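Oxalate--CoA ligase (Arabidopsis thaliana, PDB 5IE2) is a member of the ANL superfamily of AMP-binding enzymes that binds adenosine-5'-triphosphate where its large N-terminal part meets its small C-terminal domain. Local coordinates at residues S171-S175 and S498-R504; F213-G217 and R286-A290; F488-P494 and V506-L511. One frame throughout, in Å; residues are numbered along the deposited sequence.

How the interactions relate
From the N terminus, the chain first reaches 171-175, the phosphate-binding loop that opens interaction 1. Interaction 2 follows and closes early, with 213-217, at the start of helix 215-227, meeting 286-290, on and after strand 284-287, so its whole loop falls within that of interaction 1. Interaction 3 opens at 488-494 before 498-504 closes interaction 1, and closes at 506-511, so these two cross. Interaction 1 ties the C-terminal part to the nucleotide site, interaction 2 joins helix 215-227 to strand 284-287 beside the site, and interaction 3 holds helix 503-510 to the C-terminal sheet. Lys500 NZ hydrogen-bonds to Ser289 O, joining interactions 1 and 2; Ile501 packs on Leu493, Pro494 and Val506.

Interaction 1 of 3, residues S171-S175 and S498-R504; sequences SGTTS and SGKIQRR. With ATP (adenosine-5'-triphosphate), chain C.
The guanidinium of Arg504 takes the Thr174 carbonyl at its edge, near its own plane, while Thr173 O and Ser175 N lie oblique to it. NH1 donates to Thr174 O at 2.8 Å, but the N-H...O angle of 125° makes the bond weak. Ser175 OG donates to the same oxygen, which therefore has two donors. The other flat group, the Gln502 amide, reaches the loop with its nitrogen leading: NE2 makes a weak bond to Ser171 O (3.4 Å, 150°). NE2 is also close to Thr173 OG1 at 3.0 Å, at a poor angle for bonding. Thr173 OG1 gives its proton to ATP O1B at 2.6 Å. Residues 171-175 belong to the Ser/Thr/Gly-rich phosphate-binding loop of ANL enzymes, set between strands 164-169 and 179-183, whose backbone and hydroxyls wrap the triphosphate. Gly172 N gives to O2G (2.6 Å), Thr174 N lies almost straight on O1G (2.9 Å), and Ser171 OG gives to O2A. From across the cleft comes Lys500, in the C-terminal lysine motif of the family. Its extended chain runs in toward the alpha- and beta-phosphates, CE lying close to O2A and O1B, then bends at the last torsion (chi4 -97°) to carry NZ to ATP O5' at 3.0 Å. NZ is also hydrogen-bonded to Ser289 O. Ser498 OG is turned to Thr496 and stays 3.7 Å from Ser171 OG. Beyond Gln502, the N-cap of helix 503-510, one water accepts from Arg504 N and donates to Thr173 O.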
loop_
_atom_site.group_PDB
_atom_site.type_symbol
_atom_site.label_atom_id
_atom_site.label_comp_id
_atom_site.label_asym_id
_atom_site.label_seq_id
_atom_site.Cartn_x
_atom_site.Cartn_y
_atom_site.Cartn_z
ATOM N N SER A 171 8.425 4.516 -2.222
ATOM C CA SER A 171 8.485 5.105 -0.873
ATOM C C SER A 171 9.854 5.706 -0.442
ATOM O O SER A 171 9.912 6.388 0.579
ATOM C CB SER A 171 8.057 4.053 0.164
ATOM O OG SER A 171 6.671 3.734 0.039
ATOM N N GLY A 172 10.939 5.470 -1.185
ATOM C CA GLY A 172 12.221 6.092 -0.865
ATOM C C GLY A 172 13.038 5.360 0.215
ATOM O O GLY A 172 13.992 5.899 0.824
ATOM N N THR A 173 12.690 4.095 0.430
ATOM C CA THR A 173 13.304 3.304 1.477
ATOM C C THR A 173 14.804 3.006 1.245
ATOM O O THR A 173 15.625 3.219 2.139
ATOM C CB THR A 173 12.526 1.983 1.653
ATOM O OG1 THR A 173 11.127 2.269 1.875
ATOM C CG2 THR A 173 13.103 1.161 2.839
ATOM N N THR A 174 15.173 2.486 0.080
ATOM C CA THR A 174 16.583 2.144 -0.156
ATOM C C THR A 174 17.194 2.992 -1.268
ATOM O O THR A 174 18.272 2.678 -1.779
ATOM C CB THR A 174 16.811 0.628 -0.487
ATOM O OG1 THR A 174 15.936 0.214 -1.544
ATOM C CG2 THR A 174 16.564 -0.238 0.734
ATOM N N SER A 175 16.476 4.036 -1.667
ATOM C CA SER A 175 16.904 4.888 -2.772
ATOM C C SER A 175 16.144 6.200 -2.744
ATOM O O SER A 175 15.284 6.404 -1.880
ATOM C CB SER A 175 16.706 4.178 -4.120
ATOM O OG SER A 175 17.865 3.441 -4.476
ATOM N N SER A 498 2.961 5.964 4.515
ATOM C CA SER A 498 2.502 4.571 4.316
ATOM C C SER A 498 2.519 3.721 5.619
ATOM O O SER A 498 1.899 2.652 5.660
ATOM C CB SER A 498 3.313 3.831 3.225
ATOM O OG SER A 498 4.714 4.057 3.209
ATOM N N GLY A 499 3.261 4.170 6.641
ATOM C CA GLY A 499 3.369 3.442 7.891
ATOM C C GLY A 499 4.581 2.514 7.996
ATOM O O GLY A 499 4.580 1.596 8.821
ATOM N N LYS A 500 5.631 2.768 7.206
ATOM C CA LYS A 500 6.863 1.962 7.291
ATOM C C LYS A 500 7.895 2.659 8.118
ATOM O O LYS A 500 8.133 3.851 7.941
ATOM C CB LYS A 500 7.526 1.703 5.920
ATOM C CG LYS A 500 6.691 1.100 4.821
ATOM C CD LYS A 500 7.508 1.144 3.483
ATOM C CE LYS A 500 6.669 0.715 2.254
ATOM N NZ LYS A 500 6.867 -0.756 1.879
ATOM N N ILE A 501 8.556 1.930 9.002
ATOM C CA ILE A 501 9.696 2.508 9.694
ATOM C C ILE A 501 10.868 2.302 8.756
ATOM O O ILE A 501 11.124 1.167 8.396
ATOM C CB ILE A 501 9.934 1.800 11.053
ATOM C CG1 ILE A 501 8.654 1.807 11.915
ATOM C CG2 ILE A 501 11.159 2.382 11.779
ATOM C CD1 ILE A 501 8.683 0.761 13.075
ATOM N N GLN A 502 11.587 3.335 8.343
ATOM C CA GLN A 502 12.720 3.074 7.439
ATOM C C GLN A 502 14.044 2.943 8.177
ATOM O O GLN A 502 14.421 3.843 8.925
ATOM C CB GLN A 502 12.834 4.109 6.314
ATOM C CG GLN A 502 11.497 4.516 5.703
ATOM C CD GLN A 502 11.654 5.247 4.376
ATOM O OE1 GLN A 502 12.438 6.193 4.265
ATOM N NE2 GLN A 502 10.909 4.811 3.366
ATOM N N ARG A 503 14.731 1.815 7.975
ATOM C CA ARG A 503 15.864 1.475 8.824
ATOM C C ARG A 503 17.020 2.445 8.622
ATOM O O ARG A 503 17.692 2.784 9.582
ATOM C CB ARG A 503 16.398 0.064 8.545
ATOM C CG ARG A 503 15.366 -0.957 8.206
ATOM C CD ARG A 503 15.994 -2.321 8.041
ATOM N NE ARG A 503 15.613 -2.967 9.260
ATOM C CZ ARG A 503 14.561 -3.750 9.439
ATOM N NH1 ARG A 503 13.809 -4.167 8.427
ATOM N NH2 ARG A 503 14.346 -4.192 10.665
ATOM N N ARG A 504 17.214 2.959 7.411
ATOM C CA ARG A 504 18.330 3.885 7.197
ATOM C C ARG A 504 18.157 5.187 7.984
ATOM O O ARG A 504 19.104 5.711 8.571
ATOM C CB ARG A 504 18.487 4.201 5.705
ATOM C CG ARG A 504 19.164 3.094 4.919
ATOM C CD ARG A 504 19.192 3.373 3.404
ATOM N NE ARG A 504 20.217 2.556 2.732
ATOM C CZ ARG A 504 20.384 2.462 1.412
ATOM N NH1 ARG A 504 19.620 3.158 0.588
ATOM N NH2 ARG A 504 21.338 1.689 0.913
HETATM P PG ATP C . 11.913 2.345 -2.579
HETATM O O1G ATP C . 13.194 1.785 -1.960
HETATM O O2G ATP C . 12.002 3.794 -2.906
HETATM O O3G ATP C . 11.468 1.513 -3.780
HETATM P PB ATP C . 9.942 0.864 -1.078
HETATM O O1B ATP C . 9.558 0.863 0.386
HETATM O O2B ATP C . 10.708 -0.266 -1.668
HETATM O O3B ATP C . 10.717 2.256 -1.473
HETATM P PA ATP C . 7.163 0.221 -1.847
HETATM O O1A ATP C . 6.857 -0.178 -3.284
HETATM O O2A ATP C . 6.201 1.056 -1.095
HETATM O O3A ATP C . 8.536 1.068 -1.888
HETATM O "O5'" ATP C . 7.568 -1.095 -1.029
HETATM C "C5'" ATP C . 7.730 -2.406 -1.624
HETATM C "C4'" ATP C . 8.741 -3.157 -0.740
HETATM O "O4'" ATP C . 8.135 -3.426 0.539
HETATM C "C3'" ATP C . 9.034 -4.536 -1.244
HETATM O "O3'" ATP C . 10.023 -4.473 -2.269
HETATM C "C2'" ATP C . 9.532 -5.252 -0.007
HETATM O "O2'" ATP C . 10.868 -4.812 0.284
HETATM C "C1'" ATP C . 8.660 -4.638 1.049
HETATM N N9 ATP C . 7.510 -5.500 1.412
HETATM C C8 ATP C . 6.261 -5.475 0.929
HETATM N N7 ATP C . 5.512 -6.428 1.564
HETATM C C5 ATP C . 6.333 -7.036 2.481
HETATM C C6 ATP C . 6.176 -8.106 3.492
HETATM N N6 ATP C . 4.947 -8.691 3.688
HETATM N N1 ATP C . 7.269 -8.415 4.227
HETATM C C2 ATP C . 8.461 -7.795 4.056
HETATM N N3 ATP C . 8.682 -6.813 3.146
HETATM C C4 ATP C . 7.636 -6.419 2.364
HETATM O O HOH W 1 16.203 1.593 4.689
#

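Interaction 2 of 3, residues F213-G217 and R286-A290; sequences FHVHG and RSCSA. With ATP (adenosine-5'-triphosphate), chain C; ACY (acetic acid), chain E.
His216 reaches from the first turn of helix 215-227 to Arg286, Cys288 and Ser289, on and after strand 284-287, and to an acetic acid molecule, probably from the crystallisation liquor. CB lies beside Ser289 OG and the acetic acid. CG, anti to the backbone N (chi1 180°), swings the ring across to 286-290. ND1 donates to Ser289 OG at 2.9 Å, with an N-H...O angle of 145° and the oxygen tilted somewhat out of the ring plane. CE1 rests on Cys288 CB at 3.6 Å, and Cys288 SG stands over the ring face, 5.1 Å from its centroid. CD2 sits at the guanidinium edge of Arg286, 3.6 Å from NH1, the two planes standing almost perpendicular at 88°. NE2, at the tip, bonds to Thr258 OG1; Arg286 NH1 is close to NE2 but badly aimed, and bonds to Thr258 and His319 instead. The His216 ring also stacks on that of His319. The neighbouring His214 is the helix N-cap: its ND1 accepts from His216 N at 3.0 Å, while its NE2 donates to ATP O2A at 3.0 Å. One imidazole thus couples the helix start to the alpha-phosphate. Behind the nucleotide pocket, Ser289 OG accepts from His216 ND1 and points its own proton toward the acetic acid, at a doubtfully short distance; the ND1 bond helps hold the ring's rotation.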
loop_
_atom_site.group_PDB
_atom_site.type_symbol
_atom_site.label_atom_id
_atom_site.label_comp_id
_atom_site.label_asym_id
_atom_site.label_seq_id
_atom_site.Cartn_x
_atom_site.Cartn_y
_atom_site.Cartn_z
ATOM N N PHE A 213 -3.053 7.558 -1.537
ATOM C CA PHE A 213 -2.006 7.966 -2.489
ATOM C C PHE A 213 -0.829 6.952 -2.532
ATOM O O PHE A 213 0.172 7.193 -3.208
ATOM C CB PHE A 213 -1.489 9.400 -2.206
ATOM C CG PHE A 213 -1.012 9.629 -0.778
ATOM C CD1 PHE A 213 0.250 9.206 -0.363
ATOM C CD2 PHE A 213 -1.822 10.282 0.127
ATOM C CE1 PHE A 213 0.687 9.384 0.954
ATOM C CE2 PHE A 213 -1.368 10.521 1.462
ATOM C CZ PHE A 213 -0.129 10.056 1.870
ATOM N N HIS A 214 -0.958 5.820 -1.829
ATOM C CA HIS A 214 0.024 4.689 -1.944
ATOM C C HIS A 214 -0.765 3.475 -2.490
ATOM O O HIS A 214 -2.001 3.399 -2.288
ATOM C CB HIS A 214 0.697 4.391 -0.577
ATOM C CG HIS A 214 1.628 3.205 -0.576
ATOM N ND1 HIS A 214 1.190 1.889 -0.470
ATOM C CD2 HIS A 214 2.982 3.138 -0.699
ATOM C CE1 HIS A 214 2.228 1.071 -0.545
ATOM N NE2 HIS A 214 3.330 1.801 -0.671
ATOM N N VAL A 215 -0.115 2.554 -3.206
ATOM C CA VAL A 215 -0.870 1.463 -3.868
ATOM C C VAL A 215 -1.529 0.480 -2.944
ATOM O O VAL A 215 -2.411 -0.212 -3.391
ATOM C CB VAL A 215 -0.004 0.548 -4.800
ATOM C CG1 VAL A 215 0.272 1.205 -6.130
ATOM C CG2 VAL A 215 1.266 0.134 -4.075
ATOM N N HIS A 216 -1.091 0.340 -1.682
ATOM C CA HIS A 216 -1.731 -0.679 -0.824
ATOM C C HIS A 216 -3.212 -0.286 -0.571
ATOM O O HIS A 216 -4.152 -1.043 -0.894
ATOM C CB HIS A 216 -0.945 -0.831 0.490
ATOM C CG HIS A 216 -1.500 -1.849 1.461
ATOM N ND1 HIS A 216 -0.770 -2.294 2.549
ATOM C CD2 HIS A 216 -2.729 -2.408 1.583
ATOM C CE1 HIS A 216 -1.508 -3.136 3.258
ATOM N NE2 HIS A 216 -2.708 -3.201 2.710
ATOM N N GLY A 217 -3.435 0.882 0.018
ATOM C CA GLY A 217 -4.827 1.285 0.262
ATOM C C GLY A 217 -5.580 1.481 -1.040
ATOM O O GLY A 217 -6.761 1.107 -1.156
ATOM N N ARG A 286 -6.000 -8.676 6.654
ATOM C CA ARG A 286 -4.836 -8.747 5.790
ATOM C C ARG A 286 -3.708 -7.819 6.257
ATOM O O ARG A 286 -3.971 -6.724 6.792
ATOM C CB ARG A 286 -5.284 -8.411 4.352
ATOM C CG ARG A 286 -4.125 -8.475 3.309
ATOM C CD ARG A 286 -4.734 -8.098 1.952
ATOM N NE ARG A 286 -3.736 -8.180 0.874
ATOM C CZ ARG A 286 -3.102 -7.142 0.322
ATOM N NH1 ARG A 286 -3.280 -5.876 0.746
ATOM N NH2 ARG A 286 -2.255 -7.379 -0.683
ATOM N N SER A 287 -2.444 -8.264 6.052
ATOM C CA SER A 287 -1.300 -7.417 6.335
ATOM C C SER A 287 -0.376 -7.403 5.119
ATOM O O SER A 287 -0.270 -8.408 4.471
ATOM C CB SER A 287 -0.551 -7.946 7.585
ATOM O OG SER A 287 0.568 -7.112 7.937
ATOM N N CYS A 288 0.222 -6.264 4.785
ATOM C CA CYS A 288 1.123 -6.187 3.617
ATOM C C CYS A 288 2.068 -5.017 3.825
ATOM O O CYS A 288 1.861 -4.233 4.779
ATOM C CB CYS A 288 0.282 -6.060 2.307
ATOM S SG CYS A 288 1.245 -6.290 0.815
ATOM N N SER A 289 3.105 -4.921 2.981
ATOM C CA SER A 289 4.002 -3.742 2.783
ATOM C C SER A 289 5.266 -3.759 3.640
ATOM O O SER A 289 6.228 -3.081 3.286
ATOM C CB SER A 289 3.321 -2.374 3.024
ATOM O OG SER A 289 2.119 -2.239 2.241
ATOM N N ALA A 290 5.245 -4.485 4.764
ATOM C CA ALA A 290 6.428 -4.640 5.614
ATOM C C ALA A 290 6.220 -5.940 6.352
ATOM O O ALA A 290 5.053 -6.343 6.486
ATOM C CB ALA A 290 6.553 -3.448 6.621
HETATM P PG ATP C . 11.913 2.345 -2.579
HETATM O O1G ATP C . 13.194 1.785 -1.960
HETATM O O2G ATP C . 12.002 3.794 -2.906
HETATM O O3G ATP C . 11.468 1.513 -3.780
HETATM P PB ATP C . 9.942 0.864 -1.078
HETATM O O1B ATP C . 9.558 0.863 0.386
HETATM O O2B ATP C . 10.708 -0.266 -1.668
HETATM O O3B ATP C . 10.717 2.256 -1.473
HETATM P PA ATP C . 7.163 0.221 -1.847
HETATM O O1A ATP C . 6.857 -0.178 -3.284
HETATM O O2A ATP C . 6.201 1.056 -1.095
HETATM O O3A ATP C . 8.536 1.068 -1.888
HETATM O "O5'" ATP C . 7.568 -1.095 -1.029
HETATM C "C5'" ATP C . 7.730 -2.406 -1.624
HETATM C "C4'" ATP C . 8.741 -3.157 -0.740
HETATM O "O4'" ATP C . 8.135 -3.426 0.539
HETATM C "C3'" ATP C . 9.034 -4.536 -1.244
HETATM O "O3'" ATP C . 10.023 -4.473 -2.269
HETATM C "C2'" ATP C . 9.532 -5.252 -0.007
HETATM O "O2'" ATP C . 10.868 -4.812 0.284
HETATM C "C1'" ATP C . 8.660 -4.638 1.049
HETATM N N9 ATP C . 7.510 -5.500 1.412
HETATM C C8 ATP C . 6.261 -5.475 0.929
HETATM N N7 ATP C . 5.512 -6.428 1.564
HETATM C C5 ATP C . 6.333 -7.036 2.481
HETATM C C6 ATP C . 6.176 -8.106 3.492
HETATM N N6 ATP C . 4.947 -8.691 3.688
HETATM N N1 ATP C . 7.269 -8.415 4.227
HETATM C C2 ATP C . 8.461 -7.795 4.056
HETATM N N3 ATP C . 8.682 -6.813 3.146
HETATM C C4 ATP C . 7.636 -6.419 2.364
HETATM C C ACY E . 2.775 -2.333 -1.103
HETATM O O ACY E . 2.048 -2.754 -0.131
HETATM O OXT ACY E . 2.444 -2.400 -2.324
HETATM C CH3 ACY E . 4.134 -1.768 -0.784
#

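Interaction 3 of 3, residues F488-P494 and V506-L511; sequences FITDNLP and VAQHFL
Segment 488-494, leaving strand 487-489, passes helix 503-510 obliquely in a broadly opposing sense, with the CA atoms of Phe488 and Phe510 7.3 Å apart and those of Pro494 and Val506 7.1 Å. The two phenylalanines slide past each other, so that their rings, inclined by 22° with centroids 5.0 Å apart, barely overlap. Instead each ring takes the other's CB on a face, a reciprocal CH-pi pair: Phe510 CB stands over the centre of the Phe488 ring, 3.7 Å from its centroid, and Phe488 CB sits over the Phe510 ring, off toward its rim. With CG anti to the carbonyl carbon (chi1 -73°), Phe510 extends its ring past Phe488 CB to Thr490, whose CG2 is 3.6 Å from Phe510 CZ. Leu493 CD1 meets the edge of the same ring and touches Val506 CG1 at 4.2 Å, while Pro494 CG flanks Val506 CG2 more loosely. Leu511 CD2, at the last modelled residue, approaches Phe488 CZ. Helix 503-510 is laid against the three-stranded sheet of the C-terminal domain, Phe510 also touching Ala456 and Val506 touching Val440 and Phe442. The grip between the segments is apolar, resting on shape and ring-face contacts rather than directed polar bonds.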
loop_
_atom_site.group_PDB
_atom_site.type_symbol
_atom_site.label_atom_id
_atom_site.label_comp_id
_atom_site.label_asym_id
_atom_site.label_seq_id
_atom_site.Cartn_x
_atom_site.Cartn_y
_atom_site.Cartn_z
ATOM N N PHE A 488 19.227 0.957 21.325
ATOM C CA PHE A 488 18.842 2.334 21.608
ATOM C C PHE A 488 17.416 2.389 22.106
ATOM O O PHE A 488 16.507 1.793 21.527
ATOM C CB PHE A 488 19.023 3.195 20.371
ATOM C CG PHE A 488 20.444 3.260 19.908
ATOM C CD1 PHE A 488 21.334 4.160 20.481
ATOM C CD2 PHE A 488 20.913 2.394 18.918
ATOM C CE1 PHE A 488 22.665 4.212 20.070
ATOM C CE2 PHE A 488 22.255 2.439 18.500
ATOM C CZ PHE A 488 23.124 3.349 19.076
ATOM N N ILE A 489 17.213 3.071 23.216
ATOM C CA ILE A 489 15.891 3.067 23.794
ATOM C C ILE A 489 15.275 4.407 23.567
ATOM O O ILE A 489 15.915 5.454 23.780
ATOM C CB ILE A 489 15.938 2.691 25.229
ATOM C CG1 ILE A 489 16.445 1.253 25.269
ATOM C CG2 ILE A 489 14.558 2.852 25.849
ATOM C CD1 ILE A 489 16.731 0.766 26.566
ATOM N N THR A 490 14.055 4.384 23.041
ATOM C CA THR A 490 13.475 5.621 22.611
ATOM C C THR A 490 11.965 5.651 22.773
ATOM O O THR A 490 11.332 4.636 23.051
ATOM C CB THR A 490 13.896 5.895 21.177
ATOM O OG1 THR A 490 13.335 7.145 20.762
ATOM C CG2 THR A 490 13.474 4.729 20.216
ATOM N N ASP A 491 11.394 6.834 22.623
ATOM C CA ASP A 491 9.964 7.058 22.832
ATOM C C ASP A 491 9.216 7.108 21.497
ATOM O O ASP A 491 7.981 7.016 21.440
ATOM C CB ASP A 491 9.764 8.362 23.625
ATOM C CG ASP A 491 10.374 9.599 22.919
ATOM O OD1 ASP A 491 11.475 9.514 22.319
ATOM O OD2 ASP A 491 9.763 10.688 23.007
ATOM N N ASN A 492 9.985 7.244 20.420
ATOM C CA ASN A 492 9.410 7.370 19.099
ATOM C C ASN A 492 10.318 6.946 17.937
ATOM O O ASN A 492 11.525 7.229 17.921
ATOM C CB ASN A 492 8.971 8.816 18.890
ATOM C CG ASN A 492 8.006 8.957 17.733
ATOM O OD1 ASN A 492 8.390 9.384 16.641
ATOM N ND2 ASN A 492 6.750 8.555 17.950
ATOM N N LEU A 493 9.723 6.268 16.952
ATOM C CA LEU A 493 10.442 5.985 15.718
ATOM C C LEU A 493 9.756 6.673 14.550
ATOM O O LEU A 493 8.522 6.631 14.438
ATOM C CB LEU A 493 10.528 4.476 15.393
ATOM C CG LEU A 493 11.430 3.352 15.931
ATOM C CD1 LEU A 493 12.805 3.889 16.286
ATOM C CD2 LEU A 493 10.831 2.604 17.074
ATOM N N PRO A 494 10.551 7.265 13.649
ATOM C CA PRO A 494 9.996 7.808 12.408
ATOM C C PRO A 494 9.354 6.722 11.506
ATOM O O PRO A 494 9.929 5.638 11.278
ATOM C CB PRO A 494 11.224 8.432 11.724
ATOM C CG PRO A 494 12.411 7.736 12.366
ATOM C CD PRO A 494 12.001 7.500 13.770
ATOM N N VAL A 506 16.412 5.498 10.812
ATOM C CA VAL A 506 16.610 5.136 12.207
ATOM C C VAL A 506 18.097 5.094 12.517
ATOM O O VAL A 506 18.562 5.640 13.532
ATOM C CB VAL A 506 15.976 3.763 12.549
ATOM C CG1 VAL A 506 16.318 3.347 13.957
ATOM C CG2 VAL A 506 14.464 3.786 12.348
ATOM N N ALA A 507 18.838 4.460 11.616
ATOM C CA ALA A 507 20.272 4.268 11.789
ATOM C C ALA A 507 20.976 5.597 11.899
ATOM O O ALA A 507 21.686 5.837 12.888
ATOM C CB ALA A 507 20.850 3.465 10.652
ATOM N N GLN A 508 20.807 6.447 10.880
ATOM C CA GLN A 508 21.378 7.801 10.942
ATOM C C GLN A 508 20.991 8.536 12.216
ATOM O O GLN A 508 21.833 9.161 12.867
ATOM C CB GLN A 508 20.980 8.617 9.724
ATOM C CG GLN A 508 21.740 8.212 8.484
ATOM C CD GLN A 508 21.259 8.944 7.258
ATOM O OE1 GLN A 508 20.485 9.904 7.354
ATOM N NE2 GLN A 508 21.726 8.510 6.093
ATOM N N HIS A 509 19.716 8.453 12.582
ATOM C CA HIS A 509 19.271 9.154 13.772
ATOM C C HIS A 509 20.005 8.704 15.037
ATOM O O HIS A 509 20.364 9.539 15.858
ATOM C CB HIS A 509 17.771 8.988 13.954
ATOM C CG HIS A 509 17.268 9.543 15.243
ATOM N ND1 HIS A 509 17.998 10.428 16.006
ATOM C CD2 HIS A 509 16.104 9.349 15.901
ATOM C CE1 HIS A 509 17.314 10.741 17.091
ATOM N NE2 HIS A 509 16.158 10.102 17.048
ATOM N N PHE A 510 20.241 7.412 15.228
ATOM C CA PHE A 510 20.925 7.053 16.472
ATOM C C PHE A 510 22.437 7.064 16.352
ATOM O O PHE A 510 23.135 6.747 17.322
ATOM C CB PHE A 510 20.442 5.697 16.986
ATOM C CG PHE A 510 19.062 5.756 17.570
ATOM C CD1 PHE A 510 18.851 6.315 18.819
ATOM C CD2 PHE A 510 17.967 5.312 16.847
ATOM C CE1 PHE A 510 17.567 6.404 19.353
ATOM C CE2 PHE A 510 16.685 5.392 17.373
ATOM C CZ PHE A 510 16.487 5.943 18.637
ATOM N N LEU A 511 22.959 7.458 15.195
ATOM C CA LEU A 511 24.413 7.589 15.068
ATOM C C LEU A 511 24.867 9.008 14.707
ATOM O O LEU A 511 25.938 9.455 15.136
ATOM C CB LEU A 511 24.942 6.591 14.047
ATOM C CG LEU A 511 24.681 5.151 14.462
ATOM C CD1 LEU A 511 25.128 4.221 13.358
ATOM C CD2 LEU A 511 25.414 4.852 15.763
#